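PDB 5V13: AAEL008620-PA odorant-binding protein, which binds juvenile hormone specifically in mosquito hemolymph, holding the hormone in a pocket of a secreted, largely helical protein of the odorant-binding family. Local coordinates for residues B[75-81]-B[115-120]; B[108-113]-B[131-136]; B[198-202]-B[257-262]. All blocks are in the same frame, centred on the assembly; numbering follows the deposited sequence.

Interaction 1. Residues B[75-81]-B[115-120]; sequences YDPKEKR and GVLADN
Tyr75 meets the side-chain amide of Asn120 with the ring and amide planes almost perpendicular, 89° apart. Its hydroxyl OH donates to Asn120 OD1 at 2.7 Å, and OD1 lies at the edge of the ring, near its plane. The other half of the amide is turned to the backbone: Asn120 ND2 donates to Pro77 O at 2.9 Å, on a lone pair in the carbonyl plane. Accepting from a side chain and donating to the main chain fixes the amide's rotation. Across it at about a right angle runs Lys80, whose CG is 3.4 Å from Asn120 OD1; a bend at chi3 (-72°) brings Lys80 CE to 3.3 Å from Leu117 O. Leu117 approaches Tyr75 from the opposite direction, CD2 lying 3.8 Å from ring atom CE1, while its backbone N donates to Lys80 O at 2.9 Å. Val116 CG2 sits over one face of the Arg81 guanidinium, 3.5 Å from NH2. An Asx turn at Asp76 and a G1 beta bulge shape the 75-81 hairpin. This hairpin meets the loop joining helices 99-113 and 122-135 at the surface, Tyr75 and Leu117 packing on Val125 of helix 122-135 and Tyr75 also touching helix 59-71.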
loop_
_atom_site.group_PDB
_atom_site.type_symbol
_atom_site.label_atom_id
_atom_site.label_comp_id
_atom_site.label_asym_id
_atom_site.label_seq_id
_atom_site.Cartn_x
_atom_site.Cartn_y
_atom_site.Cartn_z
ATOM N N TYR B 75 4.761 13.515 -26.365
ATOM C CA TYR B 75 5.253 14.000 -27.644
ATOM C C TYR B 75 5.689 12.816 -28.494
ATOM O O TYR B 75 6.441 11.954 -28.029
ATOM C CB TYR B 75 6.430 14.965 -27.467
ATOM C CG TYR B 75 6.845 15.539 -28.806
ATOM C CD1 TYR B 75 6.071 16.517 -29.423
ATOM C CD2 TYR B 75 7.976 15.080 -29.467
ATOM C CE1 TYR B 75 6.419 17.033 -30.661
ATOM C CE2 TYR B 75 8.340 15.602 -30.705
ATOM C CZ TYR B 75 7.561 16.577 -31.292
ATOM O OH TYR B 75 7.914 17.089 -32.527
ATOM N N ASP B 76 5.223 12.785 -29.735
ATOM C CA ASP B 76 5.450 11.709 -30.688
ATOM C C ASP B 76 6.473 12.169 -31.725
ATOM O O ASP B 76 6.128 12.948 -32.626
ATOM C CB ASP B 76 4.121 11.345 -31.360
ATOM C CG ASP B 76 4.226 10.166 -32.310
ATOM O OD1 ASP B 76 5.342 9.682 -32.577
ATOM O OD2 ASP B 76 3.155 9.715 -32.782
ATOM N N PRO B 77 7.733 11.731 -31.647
ATOM C CA PRO B 77 8.732 12.206 -32.620
ATOM C C PRO B 77 8.568 11.627 -34.013
ATOM O O PRO B 77 9.150 12.179 -34.956
ATOM C CB PRO B 77 10.061 11.769 -31.997
ATOM C CG PRO B 77 9.703 10.632 -31.115
ATOM C CD PRO B 77 8.343 10.927 -30.575
ATOM N N LYS B 78 7.811 10.535 -34.184
ATOM C CA LYS B 78 7.607 10.000 -35.532
ATOM C C LYS B 78 6.618 10.851 -36.318
ATOM O O LYS B 78 6.840 11.146 -37.497
ATOM C CB LYS B 78 7.127 8.550 -35.465
ATOM C CG LYS B 78 8.116 7.605 -34.813
ATOM C CD LYS B 78 8.362 6.373 -35.671
ATOM C CE LYS B 78 9.443 5.487 -35.060
ATOM N NZ LYS B 78 9.835 4.360 -35.960
ATOM N N GLU B 79 5.520 11.253 -35.685
ATOM C CA GLU B 79 4.558 12.155 -36.297
ATOM C C GLU B 79 4.912 13.620 -36.092
ATOM O O GLU B 79 4.242 14.482 -36.670
ATOM C CB GLU B 79 3.156 11.882 -35.737
ATOM C CG GLU B 79 2.591 10.514 -36.098
ATOM C CD GLU B 79 2.566 10.271 -37.602
ATOM O OE1 GLU B 79 3.430 9.517 -38.102
ATOM O OE2 GLU B 79 1.689 10.844 -38.289
ATOM N N LYS B 80 5.941 13.908 -35.286
ATOM C CA LYS B 80 6.377 15.262 -34.932
ATOM C C LYS B 80 5.214 16.095 -34.377
ATOM O O LYS B 80 4.867 17.162 -34.886
ATOM C CB LYS B 80 7.054 15.948 -36.131
ATOM C CG LYS B 80 8.361 15.272 -36.562
ATOM C CD LYS B 80 9.228 16.170 -37.461
ATOM C CE LYS B 80 8.633 16.319 -38.856
ATOM N NZ LYS B 80 8.680 15.034 -39.616
ATOM N N ARG B 81 4.630 15.603 -33.282
ATOM C CA ARG B 81 3.380 16.168 -32.803
ATOM C C ARG B 81 3.190 15.833 -31.330
ATOM O O ARG B 81 3.462 14.709 -30.909
ATOM C CB ARG B 81 2.191 15.609 -33.613
ATOM C CG ARG B 81 0.896 16.390 -33.469
ATOM C CD ARG B 81 -0.309 15.547 -33.914
ATOM N NE ARG B 81 -0.078 14.857 -35.184
ATOM C CZ ARG B 81 -0.598 15.228 -36.352
ATOM N NH1 ARG B 81 -1.393 16.290 -36.424
ATOM N NH2 ARG B 81 -0.326 14.532 -37.451
ATOM N N GLY B 115 -0.735 20.658 -34.451
ATOM C CA GLY B 115 0.197 21.069 -35.481
ATOM C C GLY B 115 1.419 20.183 -35.559
ATOM O O GLY B 115 2.012 19.839 -34.534
ATOM N N VAL B 116 1.804 19.803 -36.770
ATOM C CA VAL B 116 3.016 19.021 -36.978
ATOM C C VAL B 116 4.194 19.983 -37.033
ATOM O O VAL B 116 4.142 21.006 -37.725
ATOM C CB VAL B 116 2.907 18.182 -38.262
ATOM C CG1 VAL B 116 4.198 17.420 -38.528
ATOM C CG2 VAL B 116 1.729 17.220 -38.155
ATOM N N LEU B 117 5.245 19.672 -36.282
ATOM C CA LEU B 117 6.394 20.559 -36.149
ATOM C C LEU B 117 7.353 20.360 -37.321
ATOM O O LEU B 117 7.397 19.289 -37.932
ATOM C CB LEU B 117 7.114 20.302 -34.816
ATOM C CG LEU B 117 6.427 20.726 -33.506
ATOM C CD1 LEU B 117 5.034 20.158 -33.309
ATOM C CD2 LEU B 117 7.292 20.334 -32.320
ATOM N N ALA B 118 8.133 21.403 -37.633
ATOM C CA ALA B 118 9.062 21.287 -38.756
ATOM C C ALA B 118 10.206 20.329 -38.445
ATOM O O ALA B 118 10.746 19.703 -39.364
ATOM C CB ALA B 118 9.613 22.658 -39.147
ATOM N N ASP B 119 10.582 20.207 -37.169
ATOM C CA ASP B 119 11.645 19.316 -36.713
ATOM C C ASP B 119 11.366 18.921 -35.265
ATOM O O ASP B 119 10.472 19.467 -34.614
ATOM C CB ASP B 119 13.026 19.988 -36.828
ATOM C CG ASP B 119 13.092 21.309 -36.077
ATOM O OD1 ASP B 119 12.868 21.321 -34.840
ATOM O OD2 ASP B 119 13.362 22.340 -36.731
ATOM N N ASN B 120 12.167 17.978 -34.759
ATOM C CA ASN B 120 12.067 17.490 -33.387
ATOM C C ASN B 120 13.068 18.144 -32.431
ATOM O O ASN B 120 13.354 17.573 -31.371
ATOM C CB ASN B 120 12.250 15.969 -33.344
ATOM C CG ASN B 120 11.016 15.214 -33.803
ATOM O OD1 ASN B 120 9.894 15.635 -33.546
ATOM N ND2 ASN B 120 11.221 14.088 -34.477
#

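Interaction 2. Residues B[108-113]-B[131-136]; sequences NAEPML and TFYATH
Phe132 packs against Leu113 and Met112 between helices 99-113 and 122-135, whose local axes approach to 9.7 Å and run at 141°. Leu113 CD1 stands over the middle of the Phe132 ring in a CH-pi contact, 3.9 Å from the centroid. The ring reaches this methyl because its CG is anti to the backbone N. Ala109 CB supports the same ring 4.0 Å from CE1. Met112, extended beyond CG, crosses Thr131 and Thr135 at about a right angle: its SD is 3.8 Å from Phe132 CA, and its CE reaches Thr135 OG1. Polar contacts lie toward either end. Asn108 ND2 donates to His136 NE2 at 2.9 Å, with an N-H...acceptor angle of 160°; the bond is nearly in both the amide and the ring plane, although those planes are 49° apart. A water that accepts from Phe132 N lies 2.9 Å from Met112 O and bridges the two backbones. Tyr133, on the same helix as Phe132, touches the bound juvenile hormone, so this packing lies just behind a pocket wall. Because NE2 of His136 accepts the hydrogen bond from Asn108 ND2, the imidazole is probably neutral, with its hydrogen on ND1.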
loop_
_atom_site.group_PDB
_atom_site.type_symbol
_atom_site.label_atom_id
_atom_site.label_comp_id
_atom_site.label_asym_id
_atom_site.label_seq_id
_atom_site.Cartn_x
_atom_site.Cartn_y
_atom_site.Cartn_z
ATOM N N ASN B 108 -8.969 23.349 -24.378
ATOM C CA ASN B 108 -7.768 24.011 -24.884
ATOM C C ASN B 108 -6.723 23.060 -25.458
ATOM O O ASN B 108 -5.869 23.506 -26.242
ATOM C CB ASN B 108 -7.110 24.830 -23.773
ATOM C CG ASN B 108 -7.818 26.143 -23.505
ATOM O OD1 ASN B 108 -8.384 26.764 -24.407
ATOM N ND2 ASN B 108 -7.766 26.586 -22.259
ATOM N N ALA B 109 -6.755 21.778 -25.080
ATOM C CA ALA B 109 -5.662 20.868 -25.418
ATOM C C ALA B 109 -5.437 20.785 -26.923
ATOM O O ALA B 109 -4.317 21.000 -27.406
ATOM C CB ALA B 109 -5.935 19.478 -24.834
ATOM N N GLU B 110 -6.492 20.485 -27.688
ATOM C CA GLU B 110 -6.314 20.350 -29.133
ATOM C C GLU B 110 -5.932 21.668 -29.799
ATOM O O GLU B 110 -4.949 21.683 -30.564
ATOM C CB GLU B 110 -7.564 19.724 -29.763
ATOM C CG GLU B 110 -7.381 19.354 -31.226
ATOM C CD GLU B 110 -8.689 19.007 -31.913
ATOM O OE1 GLU B 110 -8.723 19.013 -33.165
ATOM O OE2 GLU B 110 -9.684 18.736 -31.204
ATOM N N PRO B 111 -6.611 22.798 -29.556
ATOM C CA PRO B 111 -6.195 24.025 -30.257
ATOM C C PRO B 111 -4.800 24.500 -29.886
ATOM O O PRO B 111 -4.059 24.946 -30.773
ATOM C CB PRO B 111 -7.282 25.051 -29.885
ATOM C CG PRO B 111 -8.054 24.466 -28.780
ATOM C CD PRO B 111 -7.908 22.973 -28.870
ATOM N N MET B 112 -4.397 24.386 -28.615
ATOM C CA MET B 112 -3.078 24.881 -28.219
ATOM C C MET B 112 -1.940 23.928 -28.582
ATOM O O MET B 112 -0.804 24.378 -28.765
ATOM C CB MET B 112 -3.053 25.158 -26.720
ATOM C CG MET B 112 -3.838 26.397 -26.328
ATOM S SD MET B 112 -3.825 26.652 -24.553
ATOM C CE MET B 112 -4.749 28.185 -24.449
ATOM N N LEU B 113 -2.193 22.627 -28.688
ATOM C CA LEU B 113 -1.118 21.674 -28.964
ATOM C C LEU B 113 -1.098 21.158 -30.398
ATOM O O LEU B 113 -0.162 20.436 -30.761
ATOM C CB LEU B 113 -1.200 20.496 -27.996
ATOM C CG LEU B 113 -0.865 20.866 -26.560
ATOM C CD1 LEU B 113 -1.233 19.728 -25.632
ATOM C CD2 LEU B 113 0.644 21.261 -26.417
ATOM N N THR B 131 2.415 27.636 -24.583
ATOM C CA THR B 131 1.141 28.294 -24.270
ATOM C C THR B 131 0.252 27.396 -23.411
ATOM O O THR B 131 -0.311 27.834 -22.398
ATOM C CB THR B 131 0.406 28.690 -25.557
ATOM O OG1 THR B 131 1.157 29.686 -26.269
ATOM C CG2 THR B 131 -0.966 29.267 -25.236
ATOM N N PHE B 132 0.117 26.130 -23.807
ATOM C CA PHE B 132 -0.668 25.177 -23.026
ATOM C C PHE B 132 -0.109 25.028 -21.619
ATOM O O PHE B 132 -0.859 24.974 -20.634
ATOM C CB PHE B 132 -0.675 23.825 -23.749
ATOM C CG PHE B 132 -1.462 22.750 -23.045
ATOM C CD1 PHE B 132 -2.844 22.732 -23.110
ATOM C CD2 PHE B 132 -0.809 21.722 -22.364
ATOM C CE1 PHE B 132 -3.568 21.736 -22.467
ATOM C CE2 PHE B 132 -1.522 20.718 -21.727
ATOM C CZ PHE B 132 -2.910 20.719 -21.780
ATOM N N TYR B 133 1.208 24.927 -21.506
ATOM C CA TYR B 133 1.810 24.728 -20.198
ATOM C C TYR B 133 1.585 25.936 -19.296
ATOM O O TYR B 133 1.350 25.780 -18.091
ATOM C CB TYR B 133 3.299 24.428 -20.354
ATOM C CG TYR B 133 3.962 24.016 -19.062
ATOM C CD1 TYR B 133 3.709 22.774 -18.502
ATOM C CD2 TYR B 133 4.850 24.866 -18.413
ATOM C CE1 TYR B 133 4.306 22.389 -17.325
ATOM C CE2 TYR B 133 5.454 24.493 -17.231
ATOM C CZ TYR B 133 5.182 23.251 -16.698
ATOM O OH TYR B 133 5.793 22.866 -15.529
ATOM N N ALA B 134 1.651 27.148 -19.857
ATOM C CA ALA B 134 1.451 28.342 -19.039
ATOM C C ALA B 134 0.001 28.461 -18.601
ATOM O O ALA B 134 -0.281 28.846 -17.460
ATOM C CB ALA B 134 1.887 29.599 -19.805
ATOM N N THR B 135 -0.926 28.095 -19.485
ATOM C CA THR B 135 -2.346 28.272 -19.229
ATOM C C THR B 135 -2.893 27.237 -18.255
ATOM O O THR B 135 -3.853 27.533 -17.531
ATOM C CB THR B 135 -3.112 28.225 -20.559
ATOM O OG1 THR B 135 -2.549 29.183 -21.468
ATOM C CG2 THR B 135 -4.598 28.540 -20.365
ATOM N N HIS B 136 -2.297 26.032 -18.207
ATOM C CA HIS B 136 -2.804 24.942 -17.378
ATOM C C HIS B 136 -1.739 24.395 -16.437
ATOM O O HIS B 136 -1.777 23.223 -16.065
ATOM C CB HIS B 136 -3.382 23.832 -18.256
ATOM C CG HIS B 136 -4.530 24.298 -19.088
ATOM N ND1 HIS B 136 -5.776 24.555 -18.554
ATOM C CD2 HIS B 136 -4.609 24.625 -20.400
ATOM C CE1 HIS B 136 -6.581 24.987 -19.507
ATOM N NE2 HIS B 136 -5.900 25.034 -20.638
HETATM O O HOH W 1 0.819 25.261 -26.472
#

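Interaction 3. Residues B[198-202]-B[257-262]; sequences RGFRW and VIRDRN
Phe200 and Arg261 bury the most surface in this contact, sliding past each other in opposite directions so that the aliphatic part of the arginine lies on the aromatic ring. Arg261 CG is centred over one face of Phe200, 3.6 Å from the ring centroid and only 4° off the normal, a CH-pi contact. With CG anti to the backbone N and a bend at chi2, the chain runs on to place its guanidinium over the Phe200 backbone, turned 21° from the ring. There NH1 donates to Phe200 O at 3.0 Å, on a lone pair though at a bent N-H...acceptor angle of 132°, and NH2 adds a weak bond to the same oxygen. The stronger partners of NH1 are acidic: Asp217 and Glu213 form salt bridges with it, which probably balances its buried charge. Trp202 is the third contributor. Its six-membered ring receives Val257 CG1 at the edge, 3.8 Å from CZ2, and CH2 lies 4.1 Å from Ile258 CG1; its NE1 donates to Asp217, which therefore joins tryptophan and arginine. Phe200 CE2 in turn meets Ile258 CG2 at 4.0 Å. The contact packs the end of helix 190-199 and the turn after it onto helix 251-264. Helix 211-220 supplies the acids and touches Trp202 and Val257, Phe169 of helix 169-177 touches Phe200, and Tyr31 of helix 26-38 touches Arg261.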
loop_
_atom_site.group_PDB
_atom_site.type_symbol
_atom_site.label_atom_id
_atom_site.label_comp_id
_atom_site.label_asym_id
_atom_site.label_seq_id
_atom_site.Cartn_x
_atom_site.Cartn_y
_atom_site.Cartn_z
ATOM N N ARG B 198 9.795 -4.874 -19.582
ATOM C CA ARG B 198 9.195 -3.553 -19.756
ATOM C C ARG B 198 9.430 -2.660 -18.547
ATOM O O ARG B 198 9.575 -1.443 -18.704
ATOM C CB ARG B 198 7.694 -3.669 -20.043
ATOM C CG ARG B 198 7.402 -4.214 -21.424
ATOM C CD ARG B 198 5.915 -4.320 -21.720
ATOM N NE ARG B 198 5.697 -4.864 -23.063
ATOM C CZ ARG B 198 5.404 -4.120 -24.128
ATOM N NH1 ARG B 198 5.258 -2.800 -24.008
ATOM N NH2 ARG B 198 5.227 -4.698 -25.307
ATOM N N GLY B 199 9.458 -3.232 -17.339
ATOM C CA GLY B 199 9.818 -2.446 -16.168
ATOM C C GLY B 199 11.258 -1.962 -16.212
ATOM O O GLY B 199 11.555 -0.833 -15.807
ATOM N N PHE B 200 12.174 -2.814 -16.691
ATOM C CA PHE B 200 13.571 -2.438 -16.886
ATOM C C PHE B 200 13.765 -1.515 -18.091
ATOM O O PHE B 200 14.871 -0.989 -18.276
ATOM C CB PHE B 200 14.446 -3.696 -17.084
ATOM C CG PHE B 200 14.646 -4.544 -15.827
ATOM C CD1 PHE B 200 14.029 -4.216 -14.626
ATOM C CD2 PHE B 200 15.477 -5.673 -15.865
ATOM C CE1 PHE B 200 14.221 -4.998 -13.471
ATOM C CE2 PHE B 200 15.678 -6.470 -14.721
ATOM C CZ PHE B 200 15.049 -6.132 -13.522
ATOM N N ARG B 201 12.731 -1.336 -18.920
ATOM C CA ARG B 201 12.836 -0.668 -20.226
ATOM C C ARG B 201 13.829 -1.364 -21.158
ATOM O O ARG B 201 14.390 -0.737 -22.068
ATOM C CB ARG B 201 13.184 0.821 -20.078
ATOM C CG ARG B 201 11.975 1.735 -19.765
ATOM C CD ARG B 201 11.390 1.484 -18.353
ATOM N NE ARG B 201 10.358 2.467 -17.979
ATOM C CZ ARG B 201 9.686 2.460 -16.825
ATOM N NH1 ARG B 201 9.926 1.521 -15.900
ATOM N NH2 ARG B 201 8.773 3.401 -16.586
ATOM N N TRP B 202 14.044 -2.673 -20.957
ATOM C CA TRP B 202 14.724 -3.478 -21.973
ATOM C C TRP B 202 13.828 -3.693 -23.189
ATOM O O TRP B 202 14.322 -3.823 -24.314
ATOM C CB TRP B 202 15.144 -4.838 -21.407
ATOM C CG TRP B 202 16.241 -4.807 -20.402
ATOM C CD1 TRP B 202 16.800 -3.708 -19.832
ATOM C CD2 TRP B 202 16.937 -5.940 -19.862
ATOM N NE1 TRP B 202 17.784 -4.080 -18.954
ATOM C CE2 TRP B 202 17.898 -5.445 -18.960
ATOM C CE3 TRP B 202 16.835 -7.323 -20.049
ATOM C CZ2 TRP B 202 18.755 -6.278 -18.245
ATOM C CZ3 TRP B 202 17.694 -8.159 -19.333
ATOM C CH2 TRP B 202 18.644 -7.632 -18.450
ATOM N N VAL B 257 22.756 -9.980 -13.957
ATOM C CA VAL B 257 22.373 -8.651 -14.418
ATOM C C VAL B 257 20.965 -8.305 -13.951
ATOM O O VAL B 257 20.720 -7.195 -13.463
ATOM C CB VAL B 257 22.493 -8.542 -15.951
ATOM C CG1 VAL B 257 21.917 -7.208 -16.426
ATOM C CG2 VAL B 257 23.945 -8.697 -16.407
ATOM N N ILE B 258 20.019 -9.242 -14.100
ATOM C CA ILE B 258 18.646 -8.998 -13.668
ATOM C C ILE B 258 18.603 -8.676 -12.179
ATOM O O ILE B 258 17.891 -7.759 -11.747
ATOM C CB ILE B 258 17.752 -10.208 -14.015
ATOM C CG1 ILE B 258 17.586 -10.318 -15.537
ATOM C CG2 ILE B 258 16.391 -10.113 -13.307
ATOM C CD1 ILE B 258 16.793 -11.547 -15.998
ATOM N N ARG B 259 19.362 -9.420 -11.376
ATOM C CA ARG B 259 19.398 -9.171 -9.937
ATOM C C ARG B 259 19.960 -7.790 -9.635
ATOM O O ARG B 259 19.416 -7.059 -8.802
ATOM C CB ARG B 259 20.234 -10.240 -9.234
ATOM C CG ARG B 259 19.428 -11.391 -8.640
ATOM C CD ARG B 259 20.241 -12.220 -7.620
ATOM N NE ARG B 259 20.410 -11.543 -6.330
ATOM C CZ ARG B 259 19.533 -11.590 -5.324
ATOM N NH1 ARG B 259 18.403 -12.283 -5.445
ATOM N NH2 ARG B 259 19.783 -10.934 -4.194
ATOM N N ASP B 260 21.045 -7.419 -10.315
ATOM C CA ASP B 260 21.685 -6.127 -10.089
ATOM C C ASP B 260 20.754 -4.973 -10.445
ATOM O O ASP B 260 20.598 -4.029 -9.660
ATOM C CB ASP B 260 22.975 -6.047 -10.903
ATOM C CG ASP B 260 23.805 -4.832 -10.551
ATOM O OD1 ASP B 260 24.362 -4.819 -9.443
ATOM O OD2 ASP B 260 23.891 -3.898 -11.372
ATOM N N ARG B 261 20.127 -5.029 -11.632
ATOM C CA ARG B 261 19.181 -3.980 -12.014
ATOM C C ARG B 261 17.987 -3.965 -11.074
ATOM O O ARG B 261 17.513 -2.893 -10.677
ATOM C CB ARG B 261 18.712 -4.178 -13.470
ATOM C CG ARG B 261 17.648 -3.178 -13.964
ATOM C CD ARG B 261 18.110 -1.708 -13.839
ATOM N NE ARG B 261 17.033 -0.749 -14.083
ATOM C CZ ARG B 261 16.594 -0.401 -15.290
ATOM N NH1 ARG B 261 17.132 -0.953 -16.367
ATOM N NH2 ARG B 261 15.598 0.476 -15.420
ATOM N N ASN B 262 17.487 -5.155 -10.714
ATOM C CA ASN B 262 16.300 -5.260 -9.873
ATOM C C ASN B 262 16.448 -4.443 -8.600
ATOM O O ASN B 262 15.507 -3.755 -8.189
ATOM C CB ASN B 262 16.030 -6.720 -9.515
ATOM C CG ASN B 262 14.673 -6.916 -8.875
ATOM O OD1 ASN B 262 13.679 -6.335 -9.306
ATOM N ND2 ASN B 262 14.625 -7.739 -7.842
#

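Depth in the fold separates the three contacts. Interaction 3 is buried throughout, interaction 2 partly buried, and interaction 1 lies at the surface. Interactions 1 and 2 are neighbours, their centres about 16 Å apart and their segments adjoining and alternating along the chain: the loop of 115-120 connects the very helices that interaction 2 packs together. Interaction 3 belongs to the opposite side of the chain's centre, with its centre about 30 Å from that of interaction 1 and about 36 Å from that of interaction 2. The chemistry follows position: backbone carbonyls and an amide dominate at the surface, apolar helix packing with polar ends in between, and aromatic rings around an arginine salt-bridged to acids in the interior.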